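Local coordinates for transcriptional regulator (NtrC family) (Aquifex aeolicus, PDB 3DZD), which probably activates sigma54-dependent transcription as a response regulator of the NtrC family, coupling a receiver domain to an AAA+ ATPase that holds ADP in this inactive state, at residues S14-S17 with A18-E21; E166-A169 with R170-R174; E219-Q223 with G224-L228. All coordinates share one frame; numbering follows the deposited sequence.

Contact 1: S14-S17 with A18-E21; sequences SSLS and AILE
Ile19 carries CG1 beside its own backbone N (chi1 -67°), and the chain then runs on in a nearly extended course, so that the terminal methyl folds back over the preceding turn of the helix toward Ser15 and Leu16. There Ile19 CD1 lies 3.3 Å from Ser15 O and also meets the CD2 branch of Leu16, at 4.2 Å. Leu20 turns the same way, with its CG beside its backbone N (chi1 -68°): Leu20 CG lies over the Leu16 carbonyl, 3.1 Å from Leu16 O, with CD1 of the same leucine also near that oxygen. Glu21 meets the earlier turn chiefly through its CB, 3.2 Å from Ser17 O.

Beneath these side chains run four i-to-i+4 backbone hydrogen bonds of a regular alpha helix. The shortest, from Leu20 N to Leu16 O at 2.7 Å, is nearly straight; Glu21 N reaches Ser17 O at 2.9 Å. Two of the serines turn their hydroxyls back along the same helix: Ser15 OG pairs with Ser11 O, and Ser17 OG with Thr13 O, so both of these hydroxyls find a backbone carbonyl one turn earlier.

The helix has two characters. Ser14, Ala18 and Glu21 are exposed, whereas Leu16 and Leu20 are buried, resting on Val5 of strand 2-6 and, with Ile19, on Phe108 of helix 105-119. Ser17 and Leu20 also touch Pro27 of strand 26-30. This is the amphipathic helix 10-22 of the beta-alpha-beta unit that joins the strands 2-6 and 26-30, packed with helix 105-119 against the five-stranded parallel sheet of the CheY-like receiver fold.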
loop_
_atom_site.group_PDB
_atom_site.type_symbol
_atom_site.label_atom_id
_atom_site.label_comp_id
_atom_site.label_asym_id
_atom_site.label_seq_id
_atom_site.Cartn_x
_atom_site.Cartn_y
_atom_site.Cartn_z
ATOM N N SER A 14 24.487 -30.371 -0.269
ATOM C CA SER A 14 24.064 -31.129 -1.439
ATOM C C SER A 14 22.560 -31.378 -1.433
ATOM O O SER A 14 21.860 -31.026 -2.382
ATOM C CB SER A 14 24.813 -32.461 -1.528
ATOM O OG SER A 14 26.117 -32.282 -2.052
ATOM N N SER A 15 22.063 -31.996 -0.371
ATOM C CA SER A 15 20.640 -32.300 -0.290
ATOM C C SER A 15 19.821 -31.046 -0.557
ATOM O O SER A 15 18.981 -31.026 -1.460
ATOM C CB SER A 15 20.288 -32.876 1.079
ATOM O OG SER A 15 20.949 -34.108 1.292
ATOM N N LEU A 16 20.081 -29.995 0.216
ATOM C CA LEU A 16 19.323 -28.759 0.078
ATOM C C LEU A 16 19.420 -28.205 -1.339
ATOM O O LEU A 16 18.434 -27.708 -1.885
ATOM C CB LEU A 16 19.768 -27.712 1.099
ATOM C CG LEU A 16 19.608 -28.075 2.576
ATOM C CD1 LEU A 16 19.631 -26.812 3.405
ATOM C CD2 LEU A 16 18.320 -28.839 2.821
ATOM N N SER A 17 20.601 -28.293 -1.938
ATOM C CA SER A 17 20.763 -27.798 -3.300
ATOM C C SER A 17 19.919 -28.604 -4.277
ATOM O O SER A 17 19.298 -28.039 -5.178
ATOM C CB SER A 17 22.225 -27.829 -3.729
ATOM O OG SER A 17 22.991 -26.957 -2.929
ATOM N N ALA A 18 19.904 -29.922 -4.094
ATOM C CA ALA A 18 19.110 -30.804 -4.940
ATOM C C ALA A 18 17.639 -30.458 -4.782
ATOM O O ALA A 18 16.878 -30.456 -5.749
ATOM C CB ALA A 18 19.357 -32.264 -4.576
ATOM N N ILE A 19 17.253 -30.144 -3.551
ATOM C CA ILE A 19 15.865 -29.840 -3.233
ATOM C C ILE A 19 15.458 -28.489 -3.788
ATOM O O ILE A 19 14.438 -28.377 -4.469
ATOM C CB ILE A 19 15.626 -29.890 -1.713
ATOM C CG1 ILE A 19 15.778 -31.331 -1.214
ATOM C CG2 ILE A 19 14.255 -29.342 -1.372
ATOM C CD1 ILE A 19 16.169 -31.439 0.242
ATOM N N LEU A 20 16.264 -27.468 -3.505
ATOM C CA LEU A 20 15.974 -26.114 -3.958
ATOM C C LEU A 20 15.882 -26.072 -5.470
ATOM O O LEU A 20 14.923 -25.545 -6.027
ATOM C CB LEU A 20 17.052 -25.141 -3.475
ATOM C CG LEU A 20 17.075 -24.900 -1.963
ATOM C CD1 LEU A 20 18.313 -24.123 -1.548
ATOM C CD2 LEU A 20 15.815 -24.171 -1.521
ATOM N N GLU A 21 16.893 -26.625 -6.132
ATOM C CA GLU A 21 16.933 -26.649 -7.587
ATOM C C GLU A 21 15.718 -27.382 -8.146
ATOM O O GLU A 21 15.138 -26.963 -9.148
ATOM C CB GLU A 21 18.220 -27.316 -8.066
ATOM C CG GLU A 21 18.473 -27.194 -9.559
ATOM C CD GLU A 21 19.778 -27.849 -9.975
ATOM O OE1 GLU A 21 20.590 -28.176 -9.076
ATOM O OE2 GLU A 21 19.991 -28.038 -11.197
#

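Contact 2: E166-A169 with R170-R174; sequences EIVA and RLIHR. With ADP (adenosine-5'-diphosphate), chain C.
Glu166 OE2 is gripped twice by the guanidinium of Arg170, one helical turn further on: NE of Arg170 stands 3.2 Å from Glu166 OE2, and Arg170 NH2 adds a weak bond to the same oxygen. Together they form an i-to-i+4 salt bridge in which the two side chains lie alongside each other and point the same way. The oxygen arrives at the guanidinium edge, close to its plane. The carboxylate plane is turned 60° against it, and NE meets OE2 on the anti side, well out of the carboxylate plane. The other oxygen, Glu166 OE1, is close to Asp184 OD2, and Arg170, which also touches Asp184, probably offsets this gathering of negative charge.

Helix 165-176 follows the P-loop (Walker A) of the AAA+ ATPase, and its first turn faces the nucleotide. Glu166 N gives a weak hydrogen bond to ADP O1B at 3.3 Å; the ADP is also hydrogen-bonded by Gly162 N and Lys165 N. The neighbouring Ile167 serves the base instead: its CD1 abuts the adenine at the C4-C5 bond, with C4 of ADP 3.2 Å from Ile167 CD1, a tight approach.

Further along, apolar side chains pair one turn apart. The other branch of Ile167, CG2, lies beside Leu171 CD1 at 4.0 Å, the two side chains running the same way, and Val168 CG1 meets Ile172 CD1 where those chains cross at a slant. Val168 has CG1 anti to its backbone N (chi1 177°), which sends this branch forward along the helix. Val168, Leu171 and Ile172 all rest on Ile145 of helix 136-149, while Ala169 and Ile172 press on Ile267 of strand 265-270.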
loop_
_atom_site.group_PDB
_atom_site.type_symbol
_atom_site.label_atom_id
_atom_site.label_comp_id
_atom_site.label_asym_id
_atom_site.label_seq_id
_atom_site.Cartn_x
_atom_site.Cartn_y
_atom_site.Cartn_z
ATOM N N GLU A 166 -7.647 16.471 6.305
ATOM C CA GLU A 166 -7.093 15.142 6.072
ATOM C C GLU A 166 -5.577 15.098 6.275
ATOM O O GLU A 166 -5.036 14.125 6.811
ATOM C CB GLU A 166 -7.464 14.606 4.683
ATOM C CG GLU A 166 -6.674 13.354 4.309
ATOM C CD GLU A 166 -7.177 12.647 3.053
ATOM O OE1 GLU A 166 -8.408 12.607 2.811
ATOM O OE2 GLU A 166 -6.322 12.102 2.319
ATOM N N ILE A 167 -4.886 16.145 5.849
ATOM C CA ILE A 167 -3.447 16.214 6.080
ATOM C C ILE A 167 -3.134 16.104 7.564
ATOM O O ILE A 167 -2.223 15.378 7.959
ATOM C CB ILE A 167 -2.833 17.514 5.580
ATOM C CG1 ILE A 167 -2.899 17.589 4.051
ATOM C CG2 ILE A 167 -1.409 17.622 6.061
ATOM C CD1 ILE A 167 -2.114 18.752 3.470
ATOM N N VAL A 168 -3.875 16.840 8.386
ATOM C CA VAL A 168 -3.621 16.821 9.812
ATOM C C VAL A 168 -3.837 15.407 10.353
ATOM O O VAL A 168 -3.053 14.915 11.172
ATOM C CB VAL A 168 -4.520 17.817 10.568
ATOM C CG1 VAL A 168 -4.273 17.716 12.068
ATOM C CG2 VAL A 168 -4.278 19.232 10.073
ATOM N N ALA A 169 -4.903 14.766 9.884
ATOM C CA ALA A 169 -5.240 13.400 10.273
ATOM C C ALA A 169 -4.124 12.393 9.936
ATOM O O ALA A 169 -3.777 11.547 10.763
ATOM C CB ALA A 169 -6.561 12.982 9.644
ATOM N N ARG A 170 -3.561 12.486 8.736
ATOM C CA ARG A 170 -2.434 11.629 8.353
ATOM C C ARG A 170 -1.202 11.909 9.191
ATOM O O ARG A 170 -0.473 10.991 9.576
ATOM C CB ARG A 170 -2.093 11.787 6.872
ATOM C CG ARG A 170 -3.085 11.100 5.952
ATOM C CD ARG A 170 -2.674 11.203 4.494
ATOM N NE ARG A 170 -3.736 10.671 3.639
ATOM C CZ ARG A 170 -3.934 9.371 3.419
ATOM N NH1 ARG A 170 -3.130 8.470 3.984
ATOM N NH2 ARG A 170 -4.927 8.972 2.633
ATOM N N LEU A 171 -0.965 13.187 9.465
ATOM C CA LEU A 171 0.142 13.567 10.322
ATOM C C LEU A 171 -0.019 12.887 11.661
ATOM O O LEU A 171 0.916 12.264 12.161
ATOM C CB LEU A 171 0.209 15.085 10.491
ATOM C CG LEU A 171 0.688 15.823 9.234
ATOM C CD1 LEU A 171 0.726 17.336 9.452
ATOM C CD2 LEU A 171 2.060 15.306 8.787
ATOM N N ILE A 172 -1.216 12.998 12.237
ATOM C CA ILE A 172 -1.505 12.412 13.546
ATOM C C ILE A 172 -1.241 10.907 13.534
ATOM O O ILE A 172 -0.585 10.382 14.427
ATOM C CB ILE A 172 -2.974 12.676 13.980
ATOM C CG1 ILE A 172 -3.173 14.148 14.370
ATOM C CG2 ILE A 172 -3.373 11.758 15.127
ATOM C CD1 ILE A 172 -4.627 14.551 14.499
ATOM N N HIS A 173 -1.756 10.221 12.520
ATOM C CA HIS A 173 -1.525 8.793 12.372
ATOM C C HIS A 173 -0.022 8.506 12.331
ATOM O O HIS A 173 0.499 7.727 13.134
ATOM C CB HIS A 173 -2.208 8.271 11.112
ATOM C CG HIS A 173 -1.868 6.848 10.787
ATOM N ND1 HIS A 173 -2.298 5.786 11.554
ATOM C CD2 HIS A 173 -1.131 6.315 9.782
ATOM C CE1 HIS A 173 -1.841 4.659 11.035
ATOM N NE2 HIS A 173 -1.133 4.952 9.958
ATOM N N ARG A 174 0.663 9.161 11.401
ATOM C CA ARG A 174 2.116 9.075 11.282
ATOM C C ARG A 174 2.843 9.162 12.627
ATOM O O ARG A 174 3.681 8.321 12.936
ATOM C CB ARG A 174 2.626 10.182 10.358
ATOM C CG ARG A 174 4.094 10.065 10.003
ATOM C CD ARG A 174 4.324 8.887 9.074
ATOM N NE ARG A 174 3.430 8.915 7.917
ATOM C CZ ARG A 174 3.743 9.465 6.748
ATOM N NH1 ARG A 174 4.930 10.035 6.581
ATOM N NH2 ARG A 174 2.875 9.447 5.743
HETATM P PB ADP C . -10.265 19.089 3.669
HETATM O O1B ADP C . -9.713 17.730 4.052
HETATM O O2B ADP C . -11.659 19.057 3.080
HETATM O O3B ADP C . -10.143 20.130 4.740
HETATM P PA ADP C . -8.159 18.892 1.683
HETATM O O1A ADP C . -6.884 18.899 2.480
HETATM O O2A ADP C . -8.683 17.550 1.214
HETATM O O3A ADP C . -9.299 19.694 2.512
HETATM O "O5'" ADP C . -7.952 19.814 0.380
HETATM C "C5'" ADP C . -6.782 20.607 0.229
HETATM C "C4'" ADP C . -5.952 20.180 -0.965
HETATM O "O4'" ADP C . -4.751 20.940 -0.895
HETATM C "C3'" ADP C . -5.491 18.746 -0.811
HETATM O "O3'" ADP C . -5.061 18.262 -2.087
HETATM C "C2'" ADP C . -4.261 18.809 0.056
HETATM O "O2'" ADP C . -3.332 17.869 -0.487
HETATM C "C1'" ADP C . -3.735 20.208 -0.191
HETATM N N9 ADP C . -3.444 20.917 1.073
HETATM C C8 ADP C . -4.361 21.336 1.964
HETATM N N7 ADP C . -3.789 21.979 3.000
HETATM C C5 ADP C . -2.464 21.979 2.775
HETATM C C6 ADP C . -1.275 22.488 3.494
HETATM N N6 ADP C . -1.407 23.143 4.678
HETATM N N1 ADP C . -0.072 22.287 2.925
HETATM C C2 ADP C . 0.051 21.643 1.749
HETATM N N3 ADP C . -0.981 21.147 1.044
HETATM C C4 ADP C . -2.240 21.284 1.502
#

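Contact 3: E219-Q223 with G224-L228; sequences ELADQ and GTLFL
Gly224 and Ala221 are the most covered residues of this tight reversal, and a single backbone bond draws them together: Gly224 N donates to Ala221 O at 2.6 Å. The bond is short but bent, its N-H...O angle being 145°, and the donor approaches well tilted from the carbonyl plane. It closes a type II beta turn from Ala221 to Gly224. Gln223 has the positive phi (59°) characteristic of the third position of a type II turn. Its CB points away from 224-228, and the extended chain beyond belongs to an exposed residue.

The methyl of Ala221 reaches across the mouth of the turn to the strand beyond. Ala221 CB packs on Leu226 CB at 3.9 Å and is also met by the CD1 branch of that leucine, at 4.1 Å from Ala221 CB. Leu226 and Ala221 share a third neighbour, Val183 of strand 182-186, so this small apolar cluster joins the turn to the edge of the sheet.

Thr225 faces the other way, where its OG1 pairs with His173 ND1 of helix 165-176. Backbone bonds of Gln223 with Gly180 and Asp263, and of Gly224 with Arg265, tie the turn to its surroundings. On the outer side, Asp222 OD2 has a weak hydrogen bond to Tyr119 OH of the second subunit, and Gln223 packs on Ser120 of that subunit. The turn delivers the chain from helix 217-220 into strand 225-229, whose hydrophobic run Thr225 to Leu228 begins the Walker B motif of the P-loop ATPase core.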
loop_
_atom_site.group_PDB
_atom_site.type_symbol
_atom_site.label_atom_id
_atom_site.label_comp_id
_atom_site.label_asym_id
_atom_site.label_seq_id
_atom_site.Cartn_x
_atom_site.Cartn_y
_atom_site.Cartn_z
ATOM N N GLU A 219 -12.852 -2.727 9.938
ATOM C CA GLU A 219 -11.928 -3.851 9.945
ATOM C C GLU A 219 -10.597 -3.543 9.256
ATOM O O GLU A 219 -9.544 -4.021 9.680
ATOM C CB GLU A 219 -12.603 -5.031 9.256
ATOM C CG GLU A 219 -11.815 -6.307 9.254
ATOM C CD GLU A 219 -12.632 -7.455 8.704
ATOM O OE1 GLU A 219 -13.824 -7.228 8.398
ATOM O OE2 GLU A 219 -12.090 -8.576 8.580
ATOM N N LEU A 220 -10.648 -2.753 8.188
ATOM C CA LEU A 220 -9.441 -2.410 7.436
ATOM C C LEU A 220 -8.527 -1.493 8.243
ATOM O O LEU A 220 -7.347 -1.340 7.931
ATOM C CB LEU A 220 -9.806 -1.737 6.112
ATOM C CG LEU A 220 -10.400 -2.648 5.034
ATOM C CD1 LEU A 220 -11.225 -1.855 4.039
ATOM C CD2 LEU A 220 -9.307 -3.416 4.328
ATOM N N ALA A 221 -9.078 -0.886 9.288
ATOM C CA ALA A 221 -8.331 0.076 10.086
ATOM C C ALA A 221 -7.719 -0.556 11.331
ATOM O O ALA A 221 -7.102 0.127 12.140
ATOM C CB ALA A 221 -9.221 1.248 10.463
ATOM N N ASP A 222 -7.894 -1.867 11.473
ATOM C CA ASP A 222 -7.337 -2.606 12.599
ATOM C C ASP A 222 -5.891 -2.207 12.867
ATOM O O ASP A 222 -5.050 -2.205 11.965
ATOM C CB ASP A 222 -7.428 -4.111 12.342
ATOM C CG ASP A 222 -7.329 -4.938 13.623
ATOM O OD1 ASP A 222 -7.506 -4.386 14.734
ATOM O OD2 ASP A 222 -7.083 -6.153 13.507
ATOM N N GLN A 223 -5.622 -1.855 14.117
ATOM C CA GLN A 223 -4.304 -1.389 14.555
ATOM C C GLN A 223 -3.822 -0.141 13.821
ATOM O O GLN A 223 -2.652 0.218 13.901
ATOM C CB GLN A 223 -3.263 -2.502 14.457
ATOM C CG GLN A 223 -3.628 -3.750 15.255
ATOM C CD GLN A 223 -2.429 -4.642 15.523
ATOM O OE1 GLN A 223 -1.571 -4.320 16.352
ATOM N NE2 GLN A 223 -2.363 -5.770 14.824
ATOM N N GLY A 224 -4.735 0.519 13.117
ATOM C CA GLY A 224 -4.428 1.769 12.452
ATOM C C GLY A 224 -5.359 2.899 12.858
ATOM O O GLY A 224 -5.831 2.973 13.991
ATOM N N THR A 225 -5.634 3.780 11.911
ATOM C CA THR A 225 -6.404 4.981 12.188
ATOM C C THR A 225 -7.516 5.080 11.173
ATOM O O THR A 225 -7.278 5.014 9.969
ATOM C CB THR A 225 -5.527 6.241 12.101
ATOM O OG1 THR A 225 -4.522 6.193 13.123
ATOM C CG2 THR A 225 -6.365 7.505 12.271
ATOM N N LEU A 226 -8.736 5.205 11.669
ATOM C CA LEU A 226 -9.898 5.392 10.818
ATOM C C LEU A 226 -10.242 6.879 10.810
ATOM O O LEU A 226 -10.528 7.444 11.863
ATOM C CB LEU A 226 -11.076 4.589 11.372
ATOM C CG LEU A 226 -12.367 4.606 10.565
ATOM C CD1 LEU A 226 -12.210 3.764 9.311
ATOM C CD2 LEU A 226 -13.524 4.106 11.415
ATOM N N PHE A 227 -10.195 7.494 9.628
ATOM C CA PHE A 227 -10.540 8.909 9.448
ATOM C C PHE A 227 -11.937 9.045 8.856
ATOM O O PHE A 227 -12.181 8.652 7.712
ATOM C CB PHE A 227 -9.514 9.612 8.548
ATOM C CG PHE A 227 -9.852 11.062 8.221
ATOM C CD1 PHE A 227 -10.054 11.993 9.223
ATOM C CD2 PHE A 227 -9.934 11.490 6.899
ATOM C CE1 PHE A 227 -10.348 13.311 8.920
ATOM C CE2 PHE A 227 -10.226 12.803 6.595
ATOM C CZ PHE A 227 -10.433 13.718 7.607
ATOM N N LEU A 228 -12.854 9.595 9.646
ATOM C CA LEU A 228 -14.223 9.823 9.199
ATOM C C LEU A 228 -14.395 11.257 8.722
ATOM O O LEU A 228 -14.589 12.166 9.535
ATOM C CB LEU A 228 -15.189 9.553 10.344
ATOM C CG LEU A 228 -15.150 8.138 10.924
ATOM C CD1 LEU A 228 -15.981 8.059 12.173
ATOM C CD2 LEU A 228 -15.618 7.106 9.880
#

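Along the chain the three contacts follow one another in series, but they divide between two domains. Contact 1 sits in the receiver domain, its centre 49 Å from that of contact 2 and 44 Å from that of contact 3, with no touch to either. Contacts 2 and 3 belong to the sigma54 interaction domain, with centres 13 Å apart. There, Phe227 packs with its ring on Ala169 and on the CB of Glu166, so the helix after the P-loop and the Walker B strand are fitted directly together. Although the receiver domain of the same chain is remote, contact 3 touches Asp72 in the receiver domain of the second subunit, consistent with an inactive dimer.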